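Local atomic coordinates of extracellular ligand-binding receptor (Desulfitobacterium hafniense, PDB entry 4Q6B), a protein that binds leucine and, as a substrate-binding protein of the leucine-binding family, probably delivers it to an ABC transporter for amino-acid uptake. Residues 247-261 and 340-354. Numbering follows the deposited sequence.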
HETATM    1  N   MSE A 247       7.617  15.196  17.459  0.74 57.11           N
HETATM    2  CA  MSE A 247       6.644  15.528  16.420  0.74 55.41           C
HETATM    3  C   MSE A 247       7.175  16.558  15.422  0.74 51.04           C
HETATM    4  O   MSE A 247       6.573  17.610  15.178  0.74 51.02           O
HETATM    5  CB  MSE A 247       5.294  15.944  17.015  0.74 55.08           C
HETATM    6  CG  MSE A 247       4.148  15.395  16.215  0.74 54.38           C
HETATM    7 SE   MSE A 247       4.870  14.236  14.823  0.74113.67          SE
HETATM    8  CE  MSE A 247       5.044  12.522  15.782  0.74 54.86           C
ATOM      9  N   THR A 248       8.325  16.213  14.861  1.00 50.54           N
ATOM     10  CA  THR A 248       8.969  16.935  13.780  1.00 50.01           C
ATOM     11  C   THR A 248       8.087  16.947  12.523  1.00 53.97           C
ATOM     12  O   THR A 248       8.202  17.848  11.686  1.00 59.77           O
ATOM     13  CB  THR A 248      10.369  16.286  13.499  1.00 60.26           C
ATOM     14  OG1 THR A 248      11.393  16.999  14.207  1.00 60.28           O
ATOM     15  CG2 THR A 248      10.709  16.249  12.018  1.00 57.47           C
ATOM     16  N   ALA A 249       7.174  15.976  12.418  1.00 47.17           N
ATOM     17  CA  ALA A 249       6.385  15.766  11.195  1.00 38.47           C
ATOM     18  C   ALA A 249       5.139  16.642  11.029  1.00 35.46           C
ATOM     19  O   ALA A 249       4.319  16.380  10.131  1.00 37.15           O
ATOM     20  CB  ALA A 249       5.984  14.306  11.065  1.00 31.78           C
ATOM     21  N   GLU A 250       4.983  17.650  11.881  1.00 36.37           N
ATOM     22  CA  GLU A 250       3.827  18.547  11.792  1.00 35.73           C
ATOM     23  C   GLU A 250       3.658  19.094  10.366  1.00 31.18           C
ATOM     24  O   GLU A 250       4.577  19.718   9.808  1.00 32.75           O
ATOM     25  CB  GLU A 250       3.980  19.703  12.804  1.00 36.36           C
ATOM     26  CG  GLU A 250       2.732  20.587  13.006  1.00 44.25           C
ATOM     27  CD  GLU A 250       1.593  19.847  13.714  1.00 51.07           C
ATOM     28  OE1 GLU A 250       1.857  18.784  14.323  1.00 56.58           O
ATOM     29  OE2 GLU A 250       0.433  20.315  13.652  1.00 50.83           O
ATOM     30  N   GLY A 251       2.497  18.825   9.779  1.00 27.48           N
ATOM     31  CA  GLY A 251       2.159  19.340   8.468  1.00 23.05           C
ATOM     32  C   GLY A 251       2.560  18.435   7.317  1.00 22.98           C
ATOM     33  O   GLY A 251       2.192  18.715   6.171  1.00 24.99           O
ATOM     34  N   LEU A 252       3.282  17.347   7.604  1.00 21.26           N
ATOM     35  CA  LEU A 252       3.559  16.337   6.564  1.00 19.05           C
ATOM     36  C   LEU A 252       2.303  15.805   5.872  1.00 21.58           C
ATOM     37  O   LEU A 252       1.355  15.376   6.535  1.00 23.69           O
ATOM     38  CB  LEU A 252       4.364  15.182   7.149  1.00 23.29           C
ATOM     39  CG  LEU A 252       4.702  14.024   6.190  1.00 24.69           C
ATOM     40  CD1 LEU A 252       5.766  14.428   5.186  1.00 24.08           C
ATOM     41  CD2 LEU A 252       5.163  12.774   6.981  1.00 24.53           C
ATOM     42  N   LEU A 253       2.286  15.840   4.539  1.00 14.18           N
ATOM     43  CA  LEU A 253       1.181  15.272   3.788  1.00 16.44           C
ATOM     44  C   LEU A 253       1.592  13.901   3.260  1.00 21.25           C
ATOM     45  O   LEU A 253       2.659  13.774   2.645  1.00 16.31           O
ATOM     46  CB  LEU A 253       0.783  16.192   2.620  1.00 16.99           C
ATOM     47  CG  LEU A 253      -0.404  15.698   1.777  1.00 18.04           C
ATOM     48  CD1 LEU A 253      -1.727  15.768   2.568  1.00 19.30           C
ATOM     49  CD2 LEU A 253      -0.501  16.544   0.474  1.00 26.29           C
ATOM     50  N   VAL A 254       0.738  12.904   3.484  1.00 14.22           N
ATOM     51  CA  VAL A 254       1.015  11.537   3.094  1.00 12.94           C
ATOM     52  C   VAL A 254      -0.061  10.991   2.156  1.00 17.49           C
ATOM     53  O   VAL A 254      -1.227  11.075   2.443  1.00 18.26           O
ATOM     54  CB  VAL A 254       1.112  10.644   4.343  1.00 19.91           C
ATOM     55  CG1 VAL A 254       1.260   9.184   3.961  1.00 21.74           C
ATOM     56  CG2 VAL A 254       2.270  11.107   5.220  1.00 23.72           C
ATOM     57  N   GLY A 255       0.366  10.432   1.037  1.00 16.55           N
ATOM     58  CA  GLY A 255      -0.557   9.804   0.126  1.00 16.63           C
ATOM     59  C   GLY A 255      -0.609   8.333   0.479  1.00 15.82           C
ATOM     60  O   GLY A 255       0.375   7.641   0.432  1.00 17.17           O
ATOM     61  N   SER A 256      -1.795   7.869   0.820  1.00 15.94           N
ATOM     62  CA  SER A 256      -1.961   6.560   1.406  1.00 19.27           C
ATOM     63  C   SER A 256      -3.338   6.058   1.076  1.00 16.57           C
ATOM     64  O   SER A 256      -3.879   6.417   0.062  1.00 16.26           O
ATOM     65  CB  SER A 256      -1.745   6.595   2.911  1.00 22.24           C
ATOM     66  OG  SER A 256      -1.632   5.290   3.414  1.00 26.55           O
ATOM     67  N   PHE A 257      -3.835   5.159   1.905  1.00 14.83           N
ATOM     68  CA  PHE A 257      -5.159   4.585   1.757  1.00 14.31           C
ATOM     69  C   PHE A 257      -5.761   4.252   3.131  1.00 21.98           C
ATOM     70  O   PHE A 257      -5.065   4.203   4.124  1.00 19.07           O
ATOM     71  CB  PHE A 257      -5.102   3.347   0.866  1.00 14.85           C
ATOM     72  CG  PHE A 257      -4.136   2.322   1.348  1.00 16.32           C
ATOM     73  CD1 PHE A 257      -2.867   2.262   0.842  1.00 19.97           C
ATOM     74  CD2 PHE A 257      -4.499   1.433   2.337  1.00 17.26           C
ATOM     75  CE1 PHE A 257      -1.965   1.330   1.308  1.00 20.95           C
ATOM     76  CE2 PHE A 257      -3.608   0.508   2.803  1.00 25.48           C
ATOM     77  CZ  PHE A 257      -2.343   0.452   2.287  1.00 20.94           C
ATOM     78  N   PHE A 258      -7.076   4.075   3.153  1.00 15.61           N
ATOM     79  CA  PHE A 258      -7.870   3.832   4.349  1.00 15.98           C
ATOM     80  C   PHE A 258      -8.162   5.110   5.125  1.00 18.69           C
ATOM     81  O   PHE A 258      -7.273   5.739   5.654  1.00 16.81           O
ATOM     82  CB  PHE A 258      -7.324   2.749   5.288  1.00 17.52           C
ATOM     83  CG  PHE A 258      -8.218   2.490   6.472  1.00 18.56           C
ATOM     84  CD1 PHE A 258      -9.536   2.127   6.282  1.00 18.60           C
ATOM     85  CD2 PHE A 258      -7.758   2.646   7.759  1.00 19.62           C
ATOM     86  CE1 PHE A 258     -10.375   1.913   7.352  1.00 19.63           C
ATOM     87  CE2 PHE A 258      -8.581   2.420   8.831  1.00 20.76           C
ATOM     88  CZ  PHE A 258      -9.892   2.055   8.626  1.00 20.75           C
ATOM     89  N   ASN A 259      -9.431   5.468   5.179  1.00 15.36           N
ATOM     90  CA  ASN A 259      -9.869   6.614   5.988  1.00 16.61           C
ATOM     91  C   ASN A 259     -10.815   6.094   7.058  1.00 16.45           C
ATOM     92  O   ASN A 259     -11.950   5.711   6.746  1.00 16.41           O
ATOM     93  CB  ASN A 259     -10.590   7.603   5.096  1.00 17.92           C
ATOM     94  CG  ASN A 259     -11.076   8.822   5.865  1.00 15.31           C
ATOM     95  OD1 ASN A 259     -10.991   8.866   7.110  1.00 15.81           O
ATOM     96  ND2 ASN A 259     -11.577   9.818   5.138  1.00 20.01           N
ATOM     97  N   PRO A 260     -10.376   6.067   8.325  1.00 17.62           N
ATOM     98  CA  PRO A 260     -11.241   5.529   9.376  1.00 18.97           C
ATOM     99  C   PRO A 260     -12.385   6.454   9.741  1.00 18.86           C
ATOM    100  O   PRO A 260     -13.241   6.064  10.539  1.00 19.97           O
ATOM    101  CB  PRO A 260     -10.295   5.371  10.567  1.00 20.38           C
ATOM    102  CG  PRO A 260      -9.188   6.362  10.309  1.00 23.03           C
ATOM    103  CD  PRO A 260      -9.059   6.515   8.830  1.00 17.92           C
ATOM    104  N   GLN A 261     -12.354   7.676   9.213  1.00 17.75           N
ATOM    105  CA  GLN A 261     -13.425   8.654   9.399  1.00 17.64           C
ATOM    106  C   GLN A 261     -14.367   8.699   8.190  1.00 17.85           C
ATOM    107  O   GLN A 261     -15.218   9.597   8.122  1.00 18.72           O
ATOM    108  CB  GLN A 261     -12.870  10.068   9.695  1.00 17.49           C
ATOM    109  CG  GLN A 261     -12.043  10.114  10.952  1.00 18.81           C
ATOM    110  CD  GLN A 261     -11.517  11.513  11.296  1.00 27.33           C
ATOM    111  OE1 GLN A 261     -11.649  12.480  10.512  1.00 27.47           O
ATOM    112  NE2 GLN A 261     -10.918  11.620  12.458  1.00 32.45           N
ATOM    113  N   LEU A 340      -9.365   4.621  -4.083  1.00 18.67           N
ATOM    114  CA  LEU A 340      -8.931   4.197  -2.753  1.00 14.32           C
ATOM    115  C   LEU A 340      -7.870   5.122  -2.137  1.00 15.27           C
ATOM    116  O   LEU A 340      -7.511   4.922  -0.980  1.00 16.82           O
ATOM    117  CB  LEU A 340      -8.306   2.806  -2.829  1.00 14.00           C
ATOM    118  CG  LEU A 340      -9.352   1.800  -3.289  1.00 16.83           C
ATOM    119  CD1 LEU A 340      -8.644   0.556  -3.790  1.00 16.96           C
ATOM    120  CD2 LEU A 340     -10.304   1.470  -2.115  1.00 23.05           C
ATOM    121  N   VAL A 341      -7.367   6.110  -2.873  1.00 14.79           N
ATOM    122  CA  VAL A 341      -6.321   6.953  -2.294  1.00 14.98           C
ATOM    123  C   VAL A 341      -6.921   7.870  -1.213  1.00 15.46           C
ATOM    124  O   VAL A 341      -7.984   8.524  -1.421  1.00 17.75           O
ATOM    125  CB  VAL A 341      -5.639   7.809  -3.358  1.00 15.92           C
ATOM    126  CG1 VAL A 341      -4.719   8.915  -2.695  1.00 16.46           C
ATOM    127  CG2 VAL A 341      -4.826   6.907  -4.302  1.00 18.24           C
ATOM    128  N   VAL A 342      -6.216   7.968  -0.067  1.00 15.16           N
ATOM    129  CA  VAL A 342      -6.638   8.873   1.015  1.00 15.79           C
ATOM    130  C   VAL A 342      -5.440   9.747   1.367  1.00 16.29           C
ATOM    131  O   VAL A 342      -4.336   9.219   1.611  1.00 17.10           O
ATOM    132  CB  VAL A 342      -7.040   8.028   2.244  1.00 15.21           C
ATOM    133  CG1 VAL A 342      -7.355   8.912   3.493  1.00 16.03           C
ATOM    134  CG2 VAL A 342      -8.248   7.141   1.927  1.00 14.89           C
ATOM    135  N   LEU A 343      -5.617  11.053   1.315  1.00 17.38           N
ATOM    136  CA  LEU A 343      -4.540  11.983   1.677  1.00 18.09           C
ATOM    137  C   LEU A 343      -4.652  12.287   3.174  1.00 20.12           C
ATOM    138  O   LEU A 343      -5.746  12.554   3.715  1.00 20.74           O
ATOM    139  CB  LEU A 343      -4.624  13.261   0.857  1.00 21.30           C
ATOM    140  CG  LEU A 343      -4.595  13.063  -0.664  1.00 20.55           C
ATOM    141  CD1 LEU A 343      -4.391  14.410  -1.371  1.00 25.39           C
ATOM    142  CD2 LEU A 343      -3.478  12.142  -1.054  1.00 18.85           C
ATOM    143  N   LYS A 344      -3.509  12.237   3.847  1.00 18.41           N
ATOM    144  CA  LYS A 344      -3.475  12.313   5.314  1.00 18.75           C
ATOM    145  C   LYS A 344      -2.461  13.342   5.703  1.00 21.67           C
ATOM    146  O   LYS A 344      -1.348  13.288   5.208  1.00 21.02           O
ATOM    147  CB  LYS A 344      -3.020  10.951   5.853  1.00 22.58           C
ATOM    148  CG  LYS A 344      -3.923   9.791   5.409  1.00 16.73           C
ATOM    149  CD  LYS A 344      -3.652   8.505   6.164  1.00 19.72           C
ATOM    150  CE  LYS A 344      -4.555   7.408   5.592  1.00 19.10           C
ATOM    151  NZ  LYS A 344      -4.364   6.114   6.268  1.00 21.29           N
ATOM    152  N   LYS A 345      -2.830  14.283   6.568  1.00 20.90           N
ATOM    153  CA  LYS A 345      -1.930  15.357   6.984  1.00 22.68           C
ATOM    154  C   LYS A 345      -1.697  15.296   8.503  1.00 30.90           C
ATOM    155  O   LYS A 345      -2.653  15.245   9.291  1.00 25.66           O
ATOM    156  CB  LYS A 345      -2.490  16.714   6.571  1.00 28.05           C
ATOM    157  CG  LYS A 345      -1.505  17.881   6.695  1.00 37.12           C
ATOM    158  CD  LYS A 345      -2.116  19.114   6.067  1.00 44.56           C
ATOM    159  CE  LYS A 345      -1.147  20.275   6.016  1.00 50.08           C
ATOM    160  NZ  LYS A 345      -0.014  19.983   5.096  1.00 56.24           N
HETATM  161  N   MSE A 346      -0.423  15.312   8.905  1.00 32.13           N
HETATM  162  CA  MSE A 346      -0.043  15.306  10.318  1.00 34.75           C
HETATM  163  C   MSE A 346      -0.404  16.605  11.019  1.00 30.88           C
HETATM  164  O   MSE A 346       0.036  17.697  10.642  1.00 29.40           O
HETATM  165  CB  MSE A 346       1.462  15.044  10.476  1.00 34.74           C
HETATM  166  CG  MSE A 346       1.878  13.624  10.165  1.00 42.33           C
HETATM  167 SE   MSE A 346       1.313  12.357  11.560  0.49 55.29          SE
HETATM  168  CE  MSE A 346       2.326  13.108  12.969  1.00 37.94           C
ATOM    169  N   LYS A 347      -1.260  16.487  12.034  1.00 38.92           N
ATOM    170  CA  LYS A 347      -1.561  17.605  12.916  1.00 46.98           C
ATOM    171  C   LYS A 347      -1.554  17.081  14.350  1.00 47.71           C
ATOM    172  O   LYS A 347      -2.351  16.205  14.710  1.00 40.17           O
ATOM    173  CB  LYS A 347      -2.894  18.282  12.572  1.00 47.70           C
ATOM    174  CG  LYS A 347      -3.074  19.626  13.267  1.00 55.15           C
ATOM    175  CD  LYS A 347      -4.335  20.356  12.789  1.00 61.18           C
ATOM    176  CE  LYS A 347      -5.482  20.274  13.808  1.00 65.54           C
ATOM    177  NZ  LYS A 347      -6.824  20.334  13.143  1.00 65.07           N
ATOM    178  N   ASP A 348      -0.614  17.600  15.138  1.00 54.34           N
ATOM    179  CA  ASP A 348      -0.433  17.186  16.521  1.00 56.88           C
ATOM    180  C   ASP A 348      -0.294  15.671  16.669  1.00 56.13           C
ATOM    181  O   ASP A 348      -1.023  15.041  17.434  1.00 61.23           O
ATOM    182  CB  ASP A 348      -1.577  17.731  17.371  1.00 61.54           C
ATOM    183  CG  ASP A 348      -1.727  19.239  17.232  1.00 68.17           C
ATOM    184  OD1 ASP A 348      -0.688  19.945  17.189  1.00 70.39           O
ATOM    185  OD2 ASP A 348      -2.882  19.719  17.156  1.00 71.00           O
ATOM    186  N   GLY A 349       0.639  15.082  15.923  1.00 49.45           N
ATOM    187  CA  GLY A 349       0.917  13.665  16.048  1.00 43.49           C
ATOM    188  C   GLY A 349      -0.179  12.769  15.508  1.00 42.02           C
ATOM    189  O   GLY A 349      -0.097  11.538  15.602  1.00 39.87           O
ATOM    190  N   ARG A 350      -1.211  13.373  14.931  1.00 41.94           N
ATOM    191  CA  ARG A 350      -2.312  12.581  14.392  1.00 44.54           C
ATOM    192  C   ARG A 350      -2.546  12.959  12.933  1.00 34.38           C
ATOM    193  O   ARG A 350      -2.383  14.129  12.576  1.00 39.05           O
ATOM    194  CB  ARG A 350      -3.590  12.829  15.218  1.00 50.45           C
ATOM    195  CG  ARG A 350      -3.406  12.615  16.738  1.00 56.31           C
ATOM    196  CD  ARG A 350      -4.704  12.804  17.542  1.00 57.59           C
ATOM    197  NE  ARG A 350      -4.482  12.818  18.992  1.00 59.49           N
ATOM    198  CZ  ARG A 350      -3.990  13.859  19.660  1.00 62.45           C
ATOM    199  NH1 ARG A 350      -3.646  14.955  18.997  1.00 66.96           N
ATOM    200  NH2 ARG A 350      -3.827  13.815  20.986  1.00 61.75           N
ATOM    201  N   PHE A 351      -2.952  11.990  12.117  1.00 34.99           N
ATOM    202  CA  PHE A 351      -3.378  12.280  10.750  1.00 29.63           C
ATOM    203  C   PHE A 351      -4.790  12.877  10.771  1.00 28.39           C
ATOM    204  O   PHE A 351      -5.691  12.355  11.448  1.00 34.35           O
ATOM    205  CB  PHE A 351      -3.375  11.024   9.876  1.00 29.28           C
ATOM    206  CG  PHE A 351      -2.016  10.634   9.347  1.00 32.28           C
ATOM    207  CD1 PHE A 351      -1.131  11.600   8.884  1.00 33.75           C
ATOM    208  CD2 PHE A 351      -1.641   9.289   9.281  1.00 34.91           C
ATOM    209  CE1 PHE A 351       0.118  11.245   8.388  1.00 39.00           C
ATOM    210  CE2 PHE A 351      -0.387   8.920   8.783  1.00 40.28           C
ATOM    211  CZ  PHE A 351       0.492   9.903   8.339  1.00 37.54           C
ATOM    212  N   GLU A 352      -4.965  13.993  10.069  1.00 23.90           N
ATOM    213  CA  GLU A 352      -6.300  14.438   9.681  1.00 29.21           C
ATOM    214  C   GLU A 352      -6.561  14.005   8.240  1.00 29.08           C
ATOM    215  O   GLU A 352      -5.629  13.785   7.443  1.00 26.09           O
ATOM    216  CB  GLU A 352      -6.467  15.936   9.849  1.00 34.33           C
ATOM    217  CG  GLU A 352      -5.979  16.789   8.696  1.00 47.50           C
ATOM    218  CD  GLU A 352      -6.367  18.269   8.877  1.00 60.87           C
ATOM    219  OE1 GLU A 352      -5.495  19.088   9.269  1.00 59.97           O
ATOM    220  OE2 GLU A 352      -7.550  18.614   8.627  1.00 68.02           O
ATOM    221  N   TYR A 353      -7.825  13.850   7.892  1.00 28.12           N
ATOM    222  CA  TYR A 353      -8.133  13.185   6.629  1.00 28.39           C
ATOM    223  C   TYR A 353      -8.756  14.147   5.654  1.00 40.49           C
ATOM    224  O   TYR A 353      -9.831  14.693   5.909  1.00 42.61           O
ATOM    225  CB  TYR A 353      -9.036  11.959   6.863  1.00 27.11           C
ATOM    226  CG  TYR A 353      -8.367  10.962   7.740  1.00 24.45           C
ATOM    227  CD1 TYR A 353      -7.448  10.083   7.209  1.00 20.24           C
ATOM    228  CD2 TYR A 353      -8.578  10.959   9.115  1.00 24.98           C
ATOM    229  CE1 TYR A 353      -6.789   9.191   7.998  1.00 23.54           C
ATOM    230  CE2 TYR A 353      -7.926  10.046   9.933  1.00 24.76           C
ATOM    231  CZ  TYR A 353      -7.011   9.198   9.368  1.00 25.68           C
ATOM    232  OH  TYR A 353      -6.345   8.298  10.147  1.00 34.29           O
ATOM    233  N   LEU A 354      -8.065  14.379   4.543  1.00 41.25           N
ATOM    234  CA  LEU A 354      -8.535  15.351   3.562  1.00 46.64           C
ATOM    235  C   LEU A 354      -9.586  14.761   2.616  1.00 51.33           C
ATOM    236  O   LEU A 354     -10.671  15.336   2.455  1.00 54.65           O
ATOM    237  CB  LEU A 354      -7.363  15.947   2.783  1.00 45.13           C
ATOM    238  CG  LEU A 354      -6.177  16.392   3.645  1.00 44.62           C
ATOM    239  CD1 LEU A 354      -5.120  17.015   2.780  1.00 46.20           C
ATOM    240  CD2 LEU A 354      -6.603  17.373   4.723  1.00 46.09           C
TER
HETATM  241  O   HOH W   1      -8.727   3.493   1.010  1.00 19.75           O
HETATM  242  O   HOH W   2     -12.457  12.618   5.913  1.00 33.52           O
HETATM  243  O   HOH W   3      -9.857  14.537   9.785  1.00 27.62           O
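Val254 and Ser256 pair antiparallel with Lys344 and Val342, joining strand 253-257 to the C-terminal hairpin 341-353 at one side of the seven-stranded mixed sheet, in one lobe of a periplasmic binding protein fold. Within the sheet, strand 253-257 is flanked on its other side by the parallel strand 227-229. The backbone bonds include Val254 N to Lys344 O (2.7 Å) and Val342 N to Ser256 O (2.8 Å); just before the strand, Gly251 N hydrogen-bonds Met346 O.

Two lysines tie side chain to backbone. Lys344, extended beyond CG, runs over the face that carries Val254 and Ser256 until NZ bonds both Phe257 O and Phe258 O, each at 3.0 Å; the first carbonyl is met from above its plane, the second within it. Asp234 completes this grip with a salt bridge to NZ and also bonds Ser256 OG. Lys345 bends at its last torsion (chi4 66°), which brings NZ to 2.8 Å from Gly251 O. At the hairpin's type I' turn, Glu250 OE1 accepts from Asp348 N through its syn lone pair.

Apolar contacts lie on both faces of the sheet: Leu253 CD1 meets Leu354 CD1 on one, while Val254 CG2 touches Phe351 CZ on the other. Farther along, one face of the Tyr353 ring is covered by Asn259 and Pro260, the Asn259 amide lying 22° from the ring plane, while Gln261 OE1 comes to the ring edge. Pro260 CD makes a CH-pi contact 3.8 Å from the Tyr353 ring centroid. Cut back to an alanine, Tyr353 would probably leave Pro260 CD and the Asn259 amide without the ring they rest on. Asn259 OD1, while accepting from Gln261 N in an Asx turn, sits 3.4 Å from Tyr353 CG.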